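Local coordinates for DNR protein (Pseudomonas aeruginosa, PDB 2Z69), which regulates transcription of genes for dissimilatory nitrate respiration in response to nitric oxide, probably as a DNA-binding factor of the CRP/FNR type, seen here as its sensor domain, at residues V38-G43 with S109-F114; H54-L59 with F114-Y119; C63-R68 with T102-V107. All coordinates share one frame; numbering follows the deposited sequence.

All three contacts lie in the cyclic nucleotide-binding-type beta barrel of the sensor domain, which is built of two antiparallel sheets. Interactions 1 and 2, with centres about 13 Å apart, belong to the same sheet: strand 109-115 pairs with strand 36-40 along one edge and with strand 55-59 along the other. F114 ends the segment of interaction 1 and begins that of interaction 2, where it makes its contacts. Interaction 3 belongs to the second sheet, its centre about 11 Å from that of interaction 1 and about 17 Å from that of interaction 2. Along the chain it is nested inside the loops closed by the other two: 55-59 leads into 63-69 and 102-105 into 109-115, so consecutive strands knit both sheets into one jelly-roll barrel.

Interaction 1: V38-G43 with S109-F114; sequences VNLDKG and SQLFRF
Strand 38-40 runs antiparallel to strand 109-114, the two axes at 155°, and V38-L111 and L40-S109 are hydrogen-bonded pairs on either side of the non-hydrogen-bonded pair N39-Q110. Each hydrogen-bonded pair is closed in both directions: V38 N gives to L111 O and L111 N to V38 O, then L40 N to S109 O and S109 N to L40 O. The side chains of V38, L40, S109 and L111 share one face. There CD1 of L111 serves as the common apolar partner, reached by L40 CD1 at 3.6 Å and by V38 CG1 at 3.8 Å, so one methyl bridges two residues of the facing strand. V38 turns its other branch to R113. With CG1 anti to the backbone N (chi1 177°), V38 CG2 is sent over one face of the guanidinium, near its rim, 3.5 Å from R113 NH1. The arginine chain bends at chi3 and crosses the valine at about a right angle, while NE forms a salt bridge with D36, which helps to hold the flat group over the methyl. On the opposite face, N39 and Q110 lie side by side and point the same way. Q110 NE2 donates to N39 OD1 at 2.7 Å, in the carbonyl plane of the asparagine and close to the glutamine's own amide plane, a nearly straight bond although the two amides are turned 44° apart. S109 OG is engaged by V107 O and C63 N. Strand 36-40 is outermost in this sheet within the chain; strand 55-59 flanks the other side of 109-115, with L59 against L111, while helix 25-33 packs on F112 and F114 through L32 and L31.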
# COMPACT_ATOMS: atom_id res chain seq x y z
N VAL B 38 -12.75 -18.14 -18.14
CA VAL B 38 -13.27 -19.08 -17.16
C VAL B 38 -14.77 -19.09 -17.29
O VAL B 38 -15.41 -18.03 -17.26
CB VAL B 38 -12.87 -18.69 -15.68
CG1 VAL B 38 -13.51 -19.66 -14.67
CG2 VAL B 38 -11.36 -18.63 -15.52
N ASN B 39 -15.32 -20.29 -17.43
CA ASN B 39 -16.75 -20.45 -17.63
C ASN B 39 -17.37 -21.21 -16.47
O ASN B 39 -16.90 -22.32 -16.15
CB ASN B 39 -16.98 -21.24 -18.90
CG ASN B 39 -16.46 -20.53 -20.13
OD1 ASN B 39 -16.89 -19.43 -20.44
ND2 ASN B 39 -15.59 -21.20 -20.88
N LEU B 40 -18.47 -20.70 -15.90
CA LEU B 40 -19.01 -21.37 -14.69
C LEU B 40 -20.50 -21.51 -14.66
O LEU B 40 -21.20 -20.59 -15.02
CB LEU B 40 -18.60 -20.60 -13.42
CG LEU B 40 -17.13 -20.52 -12.98
CD1 LEU B 40 -17.03 -19.54 -11.83
CD2 LEU B 40 -16.48 -21.88 -12.63
N ASP B 41 -20.98 -22.67 -14.21
CA ASP B 41 -22.39 -22.88 -13.99
C ASP B 41 -22.76 -22.29 -12.63
O ASP B 41 -21.88 -22.05 -11.82
CB ASP B 41 -22.68 -24.37 -14.00
CG ASP B 41 -22.84 -24.91 -15.40
OD1 ASP B 41 -23.14 -24.11 -16.33
OD2 ASP B 41 -22.70 -26.14 -15.56
N LYS B 42 -24.04 -22.07 -12.41
CA LYS B 42 -24.58 -21.66 -11.12
C LYS B 42 -24.16 -22.68 -10.13
O LYS B 42 -24.35 -23.89 -10.37
CB LYS B 42 -26.12 -21.65 -11.18
CG LYS B 42 -26.81 -21.41 -9.81
CD LYS B 42 -28.29 -21.84 -9.79
CE LYS B 42 -29.13 -21.14 -10.84
NZ LYS B 42 -29.05 -19.66 -10.72
N GLY B 43 -23.57 -22.23 -9.03
CA GLY B 43 -23.19 -23.13 -7.94
C GLY B 43 -21.73 -23.54 -8.05
O GLY B 43 -21.21 -24.18 -7.15
N SER B 109 -21.86 -17.82 -15.14
CA SER B 109 -20.99 -16.65 -15.15
C SER B 109 -19.79 -16.89 -16.07
O SER B 109 -19.43 -18.04 -16.36
CB SER B 109 -20.49 -16.35 -13.70
OG SER B 109 -21.61 -16.10 -12.82
N GLN B 110 -19.18 -15.80 -16.52
CA GLN B 110 -17.98 -15.90 -17.31
C GLN B 110 -16.97 -14.89 -16.78
O GLN B 110 -17.32 -13.75 -16.47
CB GLN B 110 -18.26 -15.65 -18.82
CG GLN B 110 -17.07 -15.99 -19.68
CD GLN B 110 -17.35 -15.95 -21.17
OE1 GLN B 110 -17.73 -14.92 -21.70
NE2 GLN B 110 -17.16 -17.08 -21.84
N LEU B 111 -15.71 -15.31 -16.69
CA LEU B 111 -14.66 -14.46 -16.10
C LEU B 111 -13.39 -14.47 -16.89
O LEU B 111 -13.18 -15.38 -17.70
CB LEU B 111 -14.34 -14.89 -14.65
CG LEU B 111 -15.56 -15.15 -13.77
CD1 LEU B 111 -15.62 -16.67 -13.53
CD2 LEU B 111 -15.45 -14.45 -12.46
N PHE B 112 -12.55 -13.45 -16.65
CA PHE B 112 -11.14 -13.45 -16.99
C PHE B 112 -10.39 -13.73 -15.71
O PHE B 112 -10.66 -13.08 -14.71
CB PHE B 112 -10.73 -12.06 -17.48
CG PHE B 112 -11.14 -11.76 -18.88
CD1 PHE B 112 -11.70 -10.53 -19.19
CD2 PHE B 112 -10.95 -12.70 -19.90
CE1 PHE B 112 -12.08 -10.20 -20.50
CE2 PHE B 112 -11.32 -12.39 -21.23
CZ PHE B 112 -11.88 -11.13 -21.53
N ARG B 113 -9.47 -14.69 -15.72
CA ARG B 113 -8.60 -14.96 -14.58
C ARG B 113 -7.25 -14.36 -14.89
O ARG B 113 -6.57 -14.82 -15.82
CB ARG B 113 -8.39 -16.45 -14.39
CG ARG B 113 -7.18 -16.82 -13.54
CD ARG B 113 -7.22 -18.29 -13.00
NE ARG B 113 -7.36 -19.21 -14.11
CZ ARG B 113 -8.31 -20.13 -14.25
NH1 ARG B 113 -9.25 -20.32 -13.33
NH2 ARG B 113 -8.29 -20.88 -15.33
N PHE B 114 -6.84 -13.34 -14.14
CA PHE B 114 -5.54 -12.73 -14.35
C PHE B 114 -4.54 -13.22 -13.32
O PHE B 114 -4.85 -13.29 -12.15
CB PHE B 114 -5.66 -11.23 -14.22
CG PHE B 114 -6.55 -10.60 -15.23
CD1 PHE B 114 -7.84 -10.22 -14.89
CD2 PHE B 114 -6.12 -10.36 -16.51
CE1 PHE B 114 -8.66 -9.60 -15.81
CE2 PHE B 114 -6.95 -9.76 -17.43
CZ PHE B 114 -8.22 -9.39 -17.07

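Interaction 2: H54-L59 with F114-Y119; sequences HAFYYL and FSNKAY
The F56 ring takes F114 CB over one face, 4.0 Å from its centroid in a CH-pi contact, while at its edge N116 OD1 lies in the plane, 3.6 Å from F56 CD1. Y119 CB also meets this edge, 3.7 Å from F56 CE1, and the F56 edge is directed at the face of the tyrosine ring in a T-shaped pair with planes at 77°. The F56 and F114 rings are slid apart and barely overlap, their planes 30° apart. At the edge of the F114 ring, in its plane, sits Y58 CB. F56 reaches this spot because CG lies between the backbone N and the carbonyl carbon (chi1 67°), which brings the ring over beside strand 114-115. The backbones pair antiparallel, F56 N to F114 O at 2.9 Å and F114 N to F56 O at 2.7 Å. Two residues further on, N116 N donates to H54 O at 2.8 Å, tying the first residue of the helix to the residue before strand 55-59. S115 is the N-cap, its OG accepting from A118 N at 3.3 Å. Y119 OH bonds to L19 O, and F20 adds its ring to F114. F56, F114 and Y119 form an aromatic cluster at a strand-to-helix junction, where the barrel of the cyclic nucleotide-binding fold passes into helix 116-123.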
# COMPACT_ATOMS: atom_id res chain seq x y z
N HIS B 54 -3.18 -17.44 -6.57
CA HIS B 54 -2.27 -16.94 -7.62
C HIS B 54 -2.94 -15.99 -8.62
O HIS B 54 -2.27 -15.45 -9.48
CB HIS B 54 -1.65 -18.10 -8.41
CG HIS B 54 -0.79 -19.01 -7.60
ND1 HIS B 54 0.16 -18.55 -6.72
CD2 HIS B 54 -0.72 -20.37 -7.55
CE1 HIS B 54 0.77 -19.57 -6.15
NE2 HIS B 54 0.25 -20.69 -6.64
N ALA B 55 -4.24 -15.77 -8.53
CA ALA B 55 -4.93 -15.01 -9.56
C ALA B 55 -6.06 -14.17 -8.99
O ALA B 55 -6.59 -14.50 -7.95
CB ALA B 55 -5.48 -15.95 -10.61
N PHE B 56 -6.38 -13.06 -9.65
CA PHE B 56 -7.64 -12.36 -9.39
C PHE B 56 -8.50 -12.40 -10.66
O PHE B 56 -8.02 -12.84 -11.71
CB PHE B 56 -7.41 -10.93 -8.91
CG PHE B 56 -6.81 -10.04 -9.95
CD1 PHE B 56 -5.45 -10.12 -10.27
CD2 PHE B 56 -7.59 -9.06 -10.57
CE1 PHE B 56 -4.89 -9.28 -11.22
CE2 PHE B 56 -7.04 -8.22 -11.54
CZ PHE B 56 -5.69 -8.31 -11.85
N TYR B 57 -9.74 -11.93 -10.54
CA TYR B 57 -10.78 -12.16 -11.53
C TYR B 57 -11.48 -10.87 -11.96
O TYR B 57 -11.71 -9.97 -11.16
CB TYR B 57 -11.80 -13.15 -10.99
CG TYR B 57 -11.19 -14.50 -10.80
CD1 TYR B 57 -10.41 -14.79 -9.67
CD2 TYR B 57 -11.31 -15.47 -11.79
CE1 TYR B 57 -9.78 -16.06 -9.54
CE2 TYR B 57 -10.68 -16.69 -11.68
CZ TYR B 57 -9.95 -16.99 -10.55
OH TYR B 57 -9.35 -18.25 -10.48
N TYR B 58 -11.78 -10.77 -13.26
CA TYR B 58 -12.75 -9.80 -13.73
C TYR B 58 -14.01 -10.57 -14.14
O TYR B 58 -13.94 -11.55 -14.89
CB TYR B 58 -12.17 -9.06 -14.91
CG TYR B 58 -13.11 -8.07 -15.54
CD1 TYR B 58 -13.87 -8.44 -16.65
CD2 TYR B 58 -13.24 -6.78 -15.04
CE1 TYR B 58 -14.73 -7.58 -17.26
CE2 TYR B 58 -14.11 -5.86 -15.67
CZ TYR B 58 -14.85 -6.29 -16.77
OH TYR B 58 -15.72 -5.49 -17.41
N LEU B 59 -15.15 -10.12 -13.64
CA LEU B 59 -16.43 -10.79 -13.93
C LEU B 59 -17.06 -10.18 -15.19
O LEU B 59 -17.60 -9.07 -15.18
CB LEU B 59 -17.38 -10.68 -12.70
CG LEU B 59 -18.70 -11.44 -12.65
CD1 LEU B 59 -18.53 -12.90 -12.97
CD2 LEU B 59 -19.37 -11.24 -11.28
N PHE B 114 -6.84 -13.34 -14.14
CA PHE B 114 -5.54 -12.73 -14.35
C PHE B 114 -4.54 -13.22 -13.32
O PHE B 114 -4.85 -13.29 -12.15
CB PHE B 114 -5.66 -11.23 -14.22
CG PHE B 114 -6.55 -10.60 -15.23
CD1 PHE B 114 -7.84 -10.22 -14.89
CD2 PHE B 114 -6.12 -10.36 -16.51
CE1 PHE B 114 -8.66 -9.60 -15.81
CE2 PHE B 114 -6.95 -9.76 -17.43
CZ PHE B 114 -8.22 -9.39 -17.07
N SER B 115 -3.34 -13.57 -13.76
CA SER B 115 -2.25 -13.94 -12.87
C SER B 115 -1.80 -12.75 -12.01
O SER B 115 -1.59 -11.64 -12.53
CB SER B 115 -1.06 -14.41 -13.73
OG SER B 115 0.09 -14.58 -12.96
N ASN B 116 -1.65 -13.00 -10.71
CA ASN B 116 -1.06 -12.03 -9.80
C ASN B 116 0.30 -11.64 -10.34
O ASN B 116 0.58 -10.45 -10.52
CB ASN B 116 -0.96 -12.59 -8.36
CG ASN B 116 -2.33 -12.69 -7.67
OD1 ASN B 116 -3.33 -12.28 -8.23
ND2 ASN B 116 -2.37 -13.24 -6.48
N LYS B 117 1.11 -12.64 -10.68
CA LYS B 117 2.47 -12.41 -11.19
C LYS B 117 2.55 -11.52 -12.46
O LYS B 117 3.43 -10.69 -12.57
CB LYS B 117 3.20 -13.76 -11.38
N ALA B 118 1.64 -11.72 -13.40
CA ALA B 118 1.61 -10.91 -14.62
C ALA B 118 1.15 -9.50 -14.34
O ALA B 118 1.65 -8.59 -14.92
CB ALA B 118 0.72 -11.54 -15.69
N TYR B 119 0.16 -9.33 -13.47
CA TYR B 119 -0.29 -7.97 -13.16
C TYR B 119 0.85 -7.18 -12.49
O TYR B 119 1.16 -6.04 -12.90
CB TYR B 119 -1.57 -8.01 -12.30
CG TYR B 119 -2.18 -6.66 -12.00
CD1 TYR B 119 -2.93 -5.97 -12.95
CD2 TYR B 119 -1.99 -6.06 -10.76
CE1 TYR B 119 -3.49 -4.72 -12.65
CE2 TYR B 119 -2.53 -4.82 -10.47
CZ TYR B 119 -3.29 -4.16 -11.41
OH TYR B 119 -3.83 -2.94 -11.08

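Interaction 3: C63-R68 with T102-V107; sequences CVKIYR and TAQAVV
T102, the first residue of its segment, makes a hydrogen-bonded pair with Y67: T102 N gives to Y67 O and Y67 N to T102 O. T102 CB lies over one face of the Y67 ring, 4.2 Å from the centroid, and T102 CG2 comes within 3.6 Å of Y67 OH. With chi1 at 63°, the tyrosine CG is placed between its backbone N and carbonyl carbon, and the ring is laid across the threonine. A water accepts from T102 OG1 at 2.7 Å and donates to Y67 O, and Q49 N also bonds to that hydroxyl oxygen. Next along the facing strand, R68 NH2 bonds to I145 O of the second subunit. A103 turns to the other face of the sheet, where A103 CB fits between V64 CG1 at 3.9 Å and I66 CG1 at 4.0 Å; all three side chains touch F87. Q104 is hydrogen-bonded in both directions with K65 through the backbone. The two side chains run alongside each other, pointing the same way, and the lysine NZ reaches E75 in a salt bridge. A105 and V64 form a non-hydrogen-bonded pair, and the CA-H of A105 is directed at C63 O, 3.5 Å from A105 CA. V106 N donates to C63 O at 2.9 Å, while its branches divide: V106 CG1 lies on K65 CG and V106 CG2 on C63 SG, 3.6 Å away. V107 then ends the contact by setting CG2 against C63 N and CB. Side chains alternate between an apolar face (V64, I66, A103, A105) and a more polar one (K65, Y67, T102, Q104) in this antiparallel sheet, the second of the cupin-like barrel.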
# COMPACT_ATOMS: atom_id res chain seq x y z
N CYS B 63 -22.58 -13.28 -11.73
CA CYS B 63 -22.65 -12.80 -10.34
C CYS B 63 -22.00 -13.82 -9.39
O CYS B 63 -22.29 -15.00 -9.45
CB CYS B 63 -24.11 -12.53 -9.95
SG CYS B 63 -24.40 -11.92 -8.25
N VAL B 64 -21.10 -13.34 -8.53
CA VAL B 64 -20.25 -14.25 -7.69
C VAL B 64 -20.41 -13.83 -6.23
O VAL B 64 -20.41 -12.63 -5.94
CB VAL B 64 -18.79 -14.15 -8.13
CG1 VAL B 64 -17.82 -14.57 -7.03
CG2 VAL B 64 -18.56 -14.98 -9.44
N LYS B 65 -20.64 -14.78 -5.32
CA LYS B 65 -20.66 -14.45 -3.90
C LYS B 65 -19.37 -14.92 -3.21
O LYS B 65 -18.78 -15.97 -3.58
CB LYS B 65 -21.90 -15.01 -3.19
CG LYS B 65 -21.93 -16.54 -3.04
CD LYS B 65 -22.96 -16.95 -1.99
CE LYS B 65 -23.08 -18.48 -1.96
NZ LYS B 65 -24.07 -19.05 -0.96
N ILE B 66 -18.91 -14.16 -2.22
CA ILE B 66 -17.64 -14.48 -1.55
C ILE B 66 -17.87 -14.61 -0.04
O ILE B 66 -18.39 -13.71 0.58
CB ILE B 66 -16.54 -13.39 -1.90
CG1 ILE B 66 -16.38 -13.29 -3.44
CG2 ILE B 66 -15.21 -13.68 -1.17
CD1 ILE B 66 -15.25 -12.50 -3.89
N TYR B 67 -17.47 -15.73 0.55
CA TYR B 67 -17.81 -16.08 1.94
C TYR B 67 -16.75 -16.98 2.59
O TYR B 67 -16.03 -17.69 1.88
CB TYR B 67 -19.16 -16.83 2.00
CG TYR B 67 -19.20 -18.17 1.26
CD1 TYR B 67 -19.46 -18.22 -0.09
CD2 TYR B 67 -18.97 -19.39 1.93
CE1 TYR B 67 -19.50 -19.42 -0.78
CE2 TYR B 67 -19.02 -20.62 1.24
CZ TYR B 67 -19.29 -20.60 -0.13
OH TYR B 67 -19.36 -21.75 -0.88
N ARG B 68 -16.67 -16.98 3.92
CA ARG B 68 -15.92 -18.02 4.63
C ARG B 68 -16.89 -18.93 5.38
O ARG B 68 -17.82 -18.46 6.08
CB ARG B 68 -14.95 -17.43 5.66
CG ARG B 68 -14.06 -16.27 5.20
CD ARG B 68 -13.83 -15.30 6.37
NE ARG B 68 -12.63 -14.47 6.24
CZ ARG B 68 -11.58 -14.54 7.05
NH1 ARG B 68 -11.56 -15.39 8.07
NH2 ARG B 68 -10.53 -13.75 6.86
N THR B 102 -14.02 -18.31 -0.09
CA THR B 102 -14.47 -19.08 -1.26
C THR B 102 -15.30 -18.13 -2.10
O THR B 102 -16.01 -17.30 -1.55
CB THR B 102 -15.40 -20.24 -0.78
OG1 THR B 102 -14.65 -21.12 0.06
CG2 THR B 102 -16.03 -21.00 -1.89
N ALA B 103 -15.24 -18.28 -3.41
CA ALA B 103 -16.02 -17.45 -4.35
C ALA B 103 -16.82 -18.45 -5.18
O ALA B 103 -16.24 -19.39 -5.74
CB ALA B 103 -15.11 -16.66 -5.24
N GLN B 104 -18.13 -18.24 -5.24
CA GLN B 104 -19.05 -19.18 -5.89
C GLN B 104 -19.98 -18.42 -6.81
O GLN B 104 -20.53 -17.40 -6.42
CB GLN B 104 -19.90 -19.94 -4.84
CG GLN B 104 -20.76 -21.10 -5.42
CD GLN B 104 -21.51 -21.89 -4.33
OE1 GLN B 104 -21.78 -23.08 -4.46
NE2 GLN B 104 -21.81 -21.23 -3.26
N ALA B 105 -20.19 -18.93 -8.01
CA ALA B 105 -21.12 -18.29 -8.94
C ALA B 105 -22.53 -18.54 -8.44
O ALA B 105 -22.88 -19.67 -8.08
CB ALA B 105 -20.93 -18.86 -10.34
N VAL B 106 -23.34 -17.50 -8.38
CA VAL B 106 -24.74 -17.67 -8.02
C VAL B 106 -25.67 -17.74 -9.27
O VAL B 106 -26.83 -18.06 -9.12
CB VAL B 106 -25.25 -16.60 -7.05
CG1 VAL B 106 -24.23 -16.35 -5.93
CG2 VAL B 106 -25.51 -15.36 -7.78
N VAL B 107 -25.14 -17.45 -10.46
CA VAL B 107 -25.80 -17.70 -11.77
C VAL B 107 -24.69 -18.12 -12.77
O VAL B 107 -23.52 -17.97 -12.45
CB VAL B 107 -26.51 -16.44 -12.33
CG1 VAL B 107 -27.67 -16.00 -11.43
CG2 VAL B 107 -25.54 -15.31 -12.51
O HOH W 1 -15.04 -20.54 2.63